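Local coordinates for periplasmic binding protein/LacI transcriptional regulator (Alkaliphilus metalliredigens, PDB 3CTP), which probably acts as a LacI-family transcriptional regulator that binds DNA, and holds the sugar beta-D-xylulofuranose in its periplasmic-binding-protein-like domain, at residues Ser60-Asn72 against Lys89-Asp101. Numbering follows the deposited sequence.
With XLF (beta-D-xylulofuranose), chain C.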
loop_
_atom_site.group_PDB
_atom_site.type_symbol
_atom_site.label_atom_id
_atom_site.label_comp_id
_atom_site.label_asym_id
_atom_site.label_seq_id
_atom_site.Cartn_x
_atom_site.Cartn_y
_atom_site.Cartn_z
ATOM N N SER A 60 -5.388 12.349 26.072
ATOM C CA SER A 60 -5.412 11.921 24.650
ATOM C C SER A 60 -6.078 10.554 24.501
ATOM O O SER A 60 -5.814 9.628 25.273
ATOM C CB SER A 60 -3.983 11.827 24.106
ATOM O OG SER A 60 -3.980 11.239 22.819
ATOM N N LYS A 61 -6.936 10.423 23.501
ATOM C CA LYS A 61 -7.404 9.106 23.140
ATOM C C LYS A 61 -6.841 8.747 21.789
ATOM O O LYS A 61 -7.528 8.147 20.981
ATOM C CB LYS A 61 -8.936 9.040 23.124
ATOM C CG LYS A 61 -9.542 9.345 24.486
ATOM C CD LYS A 61 -9.152 8.261 25.483
ATOM C CE LYS A 61 -10.003 6.998 25.314
ATOM N NZ LYS A 61 -9.932 6.169 26.556
ATOM N N THR A 62 -5.563 9.067 21.565
ATOM C CA THR A 62 -4.911 8.703 20.311
ATOM C C THR A 62 -3.657 7.881 20.585
ATOM O O THR A 62 -2.919 8.161 21.553
ATOM C CB THR A 62 -4.582 9.934 19.472
ATOM O OG1 THR A 62 -5.811 10.630 19.188
ATOM C CG2 THR A 62 -3.934 9.539 18.135
ATOM N N ILE A 63 -3.464 6.859 19.758
ATOM C CA ILE A 63 -2.280 5.997 19.812
ATOM C C ILE A 63 -1.456 6.260 18.554
ATOM O O ILE A 63 -2.015 6.459 17.470
ATOM C CB ILE A 63 -2.711 4.531 19.821
ATOM C CG1 ILE A 63 -3.286 4.228 21.196
ATOM C CG2 ILE A 63 -1.528 3.610 19.475
ATOM C CD1 ILE A 63 -4.211 2.993 21.245
ATOM N N GLY A 64 -0.138 6.302 18.688
ATOM C CA GLY A 64 0.711 6.478 17.505
ATOM C C GLY A 64 1.167 5.122 17.030
ATOM O O GLY A 64 1.674 4.328 17.832
ATOM N N LEU A 65 0.953 4.824 15.763
ATOM C CA LEU A 65 1.414 3.565 15.181
ATOM C C LEU A 65 2.554 3.861 14.223
ATOM O O LEU A 65 2.345 4.532 13.207
ATOM C CB LEU A 65 0.287 2.887 14.397
ATOM C CG LEU A 65 0.658 1.682 13.509
ATOM C CD1 LEU A 65 1.314 0.560 14.350
ATOM C CD2 LEU A 65 -0.549 1.117 12.788
ATOM N N MET A 66 3.752 3.377 14.539
ATOM C CA MET A 66 4.851 3.519 13.622
ATOM C C MET A 66 4.852 2.349 12.668
ATOM O O MET A 66 4.819 1.173 13.112
ATOM C CB MET A 66 6.174 3.710 14.397
ATOM C CG MET A 66 6.235 5.227 14.968
ATOM S SD MET A 66 7.681 5.709 15.709
ATOM C CE MET A 66 7.832 4.388 16.886
ATOM N N VAL A 67 4.911 2.697 11.383
ATOM C CA VAL A 67 4.820 1.828 10.255
ATOM C C VAL A 67 6.156 1.922 9.469
ATOM O O VAL A 67 6.529 3.010 9.062
ATOM C CB VAL A 67 3.671 2.381 9.334
ATOM C CG1 VAL A 67 3.409 1.480 8.209
ATOM C CG2 VAL A 67 2.364 2.592 10.148
ATOM N N PRO A 68 6.848 0.784 9.166
ATOM C CA PRO A 68 8.003 0.942 8.227
ATOM C C PRO A 68 7.598 1.658 6.951
ATOM O O PRO A 68 7.989 2.803 6.741
ATOM C CB PRO A 68 8.406 -0.497 7.879
ATOM C CG PRO A 68 7.992 -1.278 9.150
ATOM C CD PRO A 68 6.765 -0.593 9.707
ATOM N N ASN A 69 6.905 0.972 6.048
ATOM C CA ASN A 69 6.121 1.747 5.068
ATOM C C ASN A 69 4.848 1.096 4.662
ATOM O O ASN A 69 4.778 -0.119 4.489
ATOM C CB ASN A 69 6.935 2.193 3.848
ATOM C CG ASN A 69 6.361 3.443 3.217
ATOM O OD1 ASN A 69 5.340 3.399 2.539
ATOM N ND2 ASN A 69 6.979 4.579 3.492
ATOM N N ILE A 70 3.805 1.920 4.564
ATOM C CA ILE A 70 2.455 1.395 4.218
ATOM C C ILE A 70 2.395 1.044 2.741
ATOM O O ILE A 70 1.409 0.416 2.279
ATOM C CB ILE A 70 1.262 2.344 4.558
ATOM C CG1 ILE A 70 1.476 3.735 3.967
ATOM C CG2 ILE A 70 0.993 2.368 6.082
ATOM C CD1 ILE A 70 0.271 4.653 4.089
ATOM N N SER A 71 3.459 1.399 2.025
ATOM C CA SER A 71 3.659 0.815 0.652
ATOM C C SER A 71 3.817 -0.701 0.597
ATOM O O SER A 71 3.549 -1.317 -0.432
ATOM C CB SER A 71 4.811 1.429 -0.103
ATOM O OG SER A 71 6.050 0.841 0.245
ATOM N N ASN A 72 4.200 -1.318 1.708
ATOM C CA ASN A 72 4.112 -2.788 1.788
ATOM C C ASN A 72 2.697 -3.176 2.206
ATOM O O ASN A 72 2.231 -2.762 3.270
ATOM C CB ASN A 72 5.146 -3.263 2.822
ATOM C CG ASN A 72 5.127 -4.760 3.015
ATOM O OD1 ASN A 72 4.162 -5.458 2.646
ATOM N ND2 ASN A 72 6.225 -5.287 3.594
ATOM N N LYS A 89 -11.684 0.069 21.558
ATOM C CA LYS A 89 -11.246 0.453 22.900
ATOM C C LYS A 89 -11.388 1.943 23.145
ATOM O O LYS A 89 -11.038 2.415 24.244
ATOM C CB LYS A 89 -9.764 0.072 23.115
ATOM C CG LYS A 89 -9.483 -1.428 23.077
ATOM C CD LYS A 89 -9.850 -2.072 24.421
ATOM C CE LYS A 89 -9.785 -3.594 24.372
ATOM N NZ LYS A 89 -8.519 -4.124 23.792
ATOM N N GLY A 90 -11.845 2.685 22.127
ATOM C CA GLY A 90 -12.046 4.122 22.233
ATOM C C GLY A 90 -10.895 5.019 21.794
ATOM O O GLY A 90 -10.884 6.200 22.157
ATOM N N TYR A 91 -9.977 4.497 20.968
ATOM C CA TYR A 91 -8.805 5.271 20.529
ATOM C C TYR A 91 -8.794 5.478 19.018
ATOM O O TYR A 91 -9.242 4.608 18.252
ATOM C CB TYR A 91 -7.509 4.536 20.908
ATOM C CG TYR A 91 -7.277 4.505 22.393
ATOM C CD1 TYR A 91 -6.481 5.461 23.002
ATOM C CD2 TYR A 91 -7.892 3.539 23.190
ATOM C CE1 TYR A 91 -6.261 5.436 24.367
ATOM C CE2 TYR A 91 -7.705 3.524 24.546
ATOM C CZ TYR A 91 -6.900 4.472 25.142
ATOM O OH TYR A 91 -6.727 4.428 26.519
ATOM N N THR A 92 -8.279 6.636 18.601
ATOM C CA THR A 92 -7.935 6.852 17.193
ATOM C C THR A 92 -6.433 6.611 17.002
ATOM O O THR A 92 -5.710 6.447 17.977
ATOM C CB THR A 92 -8.281 8.259 16.783
ATOM O OG1 THR A 92 -7.856 9.164 17.800
ATOM C CG2 THR A 92 -9.805 8.389 16.699
ATOM N N LEU A 93 -5.968 6.556 15.752
ATOM C CA LEU A 93 -4.550 6.299 15.472
ATOM C C LEU A 93 -3.951 7.425 14.605
ATOM O O LEU A 93 -4.610 7.932 13.698
ATOM C CB LEU A 93 -4.400 5.044 14.619
ATOM C CG LEU A 93 -4.533 3.642 15.147
ATOM C CD1 LEU A 93 -4.110 2.690 14.024
ATOM C CD2 LEU A 93 -3.628 3.487 16.340
ATOM N N PHE A 94 -2.709 7.787 14.892
ATOM C CA PHE A 94 -1.866 8.547 13.962
ATOM C C PHE A 94 -0.877 7.549 13.385
ATOM O O PHE A 94 -0.219 6.835 14.153
ATOM C CB PHE A 94 -1.057 9.615 14.695
ATOM C CG PHE A 94 -1.853 10.807 15.156
ATOM C CD1 PHE A 94 -2.948 11.236 14.450
ATOM C CD2 PHE A 94 -1.447 11.522 16.259
ATOM C CE1 PHE A 94 -3.678 12.367 14.869
ATOM C CE2 PHE A 94 -2.146 12.632 16.671
ATOM C CZ PHE A 94 -3.261 13.044 15.994
ATOM N N LEU A 95 -0.742 7.475 12.067
ATOM C CA LEU A 95 0.265 6.594 11.468
ATOM C C LEU A 95 1.502 7.392 11.142
ATOM O O LEU A 95 1.401 8.506 10.623
ATOM C CB LEU A 95 -0.221 5.976 10.161
ATOM C CG LEU A 95 -1.594 5.358 10.152
ATOM C CD1 LEU A 95 -1.784 4.683 8.757
ATOM C CD2 LEU A 95 -1.687 4.330 11.242
ATOM N N CYS A 96 2.668 6.816 11.441
ATOM C CA CYS A 96 3.949 7.489 11.244
ATOM C C CYS A 96 4.837 6.571 10.454
ATOM O O CYS A 96 5.095 5.439 10.824
ATOM C CB CYS A 96 4.612 7.763 12.601
ATOM S SG CYS A 96 3.620 8.878 13.666
ATOM N N ASN A 97 5.331 7.103 9.348
ATOM C CA ASN A 97 6.080 6.365 8.418
ATOM C C ASN A 97 7.578 6.367 8.809
ATOM O O ASN A 97 8.217 7.400 8.688
ATOM C CB ASN A 97 5.934 7.179 7.132
ATOM C CG ASN A 97 6.679 6.610 6.031
ATOM O OD1 ASN A 97 7.385 5.639 6.228
ATOM N ND2 ASN A 97 6.545 7.192 4.836
ATOM N N THR A 98 8.142 5.255 9.293
ATOM C CA THR A 98 9.580 5.344 9.724
ATOM C C THR A 98 10.561 4.887 8.663
ATOM O O THR A 98 11.769 5.133 8.781
ATOM C CB THR A 98 9.880 4.540 10.993
ATOM O OG1 THR A 98 9.664 3.159 10.714
ATOM C CG2 THR A 98 9.026 5.010 12.175
ATOM N N ASP A 99 10.073 4.230 7.612
ATOM C CA ASP A 99 10.929 3.786 6.507
ATOM C C ASP A 99 12.168 3.015 6.920
ATOM O O ASP A 99 13.228 3.132 6.298
ATOM C CB ASP A 99 11.363 4.975 5.671
ATOM C CG ASP A 99 10.357 5.325 4.651
ATOM O OD1 ASP A 99 9.763 4.387 4.064
ATOM O OD2 ASP A 99 10.160 6.532 4.455
ATOM N N ASP A 100 12.034 2.219 7.967
ATOM C CA ASP A 100 13.154 1.436 8.459
ATOM C C ASP A 100 14.393 2.299 8.637
ATOM O O ASP A 100 15.530 1.852 8.419
ATOM C CB ASP A 100 13.468 0.284 7.510
ATOM C CG ASP A 100 12.326 -0.735 7.453
ATOM O OD1 ASP A 100 11.879 -1.194 8.529
ATOM O OD2 ASP A 100 11.921 -1.097 6.334
ATOM N N ASP A 101 14.178 3.504 9.137
ATOM C CA ASP A 101 15.284 4.434 9.371
ATOM C C ASP A 101 15.313 4.837 10.834
ATOM O O ASP A 101 14.325 5.333 11.377
ATOM C CB ASP A 101 15.112 5.680 8.507
ATOM C CG ASP A 101 16.278 6.646 8.662
ATOM O OD1 ASP A 101 17.352 6.379 8.092
ATOM O OD2 ASP A 101 16.127 7.627 9.376
HETATM O O4 XLF C . 9.730 -7.808 8.939
HETATM C C4 XLF C . 8.997 -8.757 8.160
HETATM C C5 XLF C . 9.459 -8.618 6.717
HETATM O O5 XLF C . 8.377 -7.998 6.014
HETATM C C3 XLF C . 7.520 -8.400 8.123
HETATM O O3 XLF C . 6.734 -9.309 8.906
HETATM C C2 XLF C . 7.218 -8.525 6.655
HETATM O O2 XLF C . 7.059 -9.908 6.278
HETATM C C1 XLF C . 6.013 -7.710 6.232
HETATM O O1 XLF C . 5.869 -7.784 4.806
HETATM O O HOH W 1 -9.776 10.125 19.501
HETATM O O HOH W 2 -11.363 4.196 26.106
#
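Gly90, which closes helix 73-88 in a Schellman motif, sets its O 3.4 Å from Lys61 CE. Tyr91 takes the bent Lys61 side chain across one ring face: CE of Lys61 stands 4.1 Å from the ring centroid of Tyr91, and the ammonium makes an off-centre cation-pi contact. Folds at chi2 (-65°) and chi3 (-79°) bring the lysine back over the ring; a water ties its NZ to Lys89 O. CD1 of Ile63 packs on Tyr91 CG at 3.6 Å. Cutting the ring back to an alanine is likely to strip the Lys61 ammonium of its aromatic partner and open a gap beside Ile63 and Ile298 of helix 286-302. At Thr92 the hydroxyls share a hydrogen bond, OG1 of Thr62 to OG1 of Thr92 at 2.9 Å. From here the strands run parallel in register to Asn97, joined through helix 73-88 as the first beta-alpha-beta unit of this periplasmic-binding-protein-like fold; backbone bonds alternate between them, from Thr92 N on Lys61 O and Ile63 N on Thr92 O to Thr98 N on Val67 O. Leu93 and Leu95 line the same face as Ile63, Leu65 and Val67. Phe94 lies on the other face, the CG2 methyl of Thr62 over its ring and Phe94 of the second subunit stacked on it. Thr98 CG2 touches Met66 SD. In the modelled conformers Asp99 N bonds to Pro68 O, Asp99 OD1 accepts from Asn69 ND2, and Asp100, salt-bridged to Arg124 of the sugar pocket, lies against Pro68 CB. Segment 60-72 reaches that pocket at Asn72, whose ND2 donates to xylulofuranose O1.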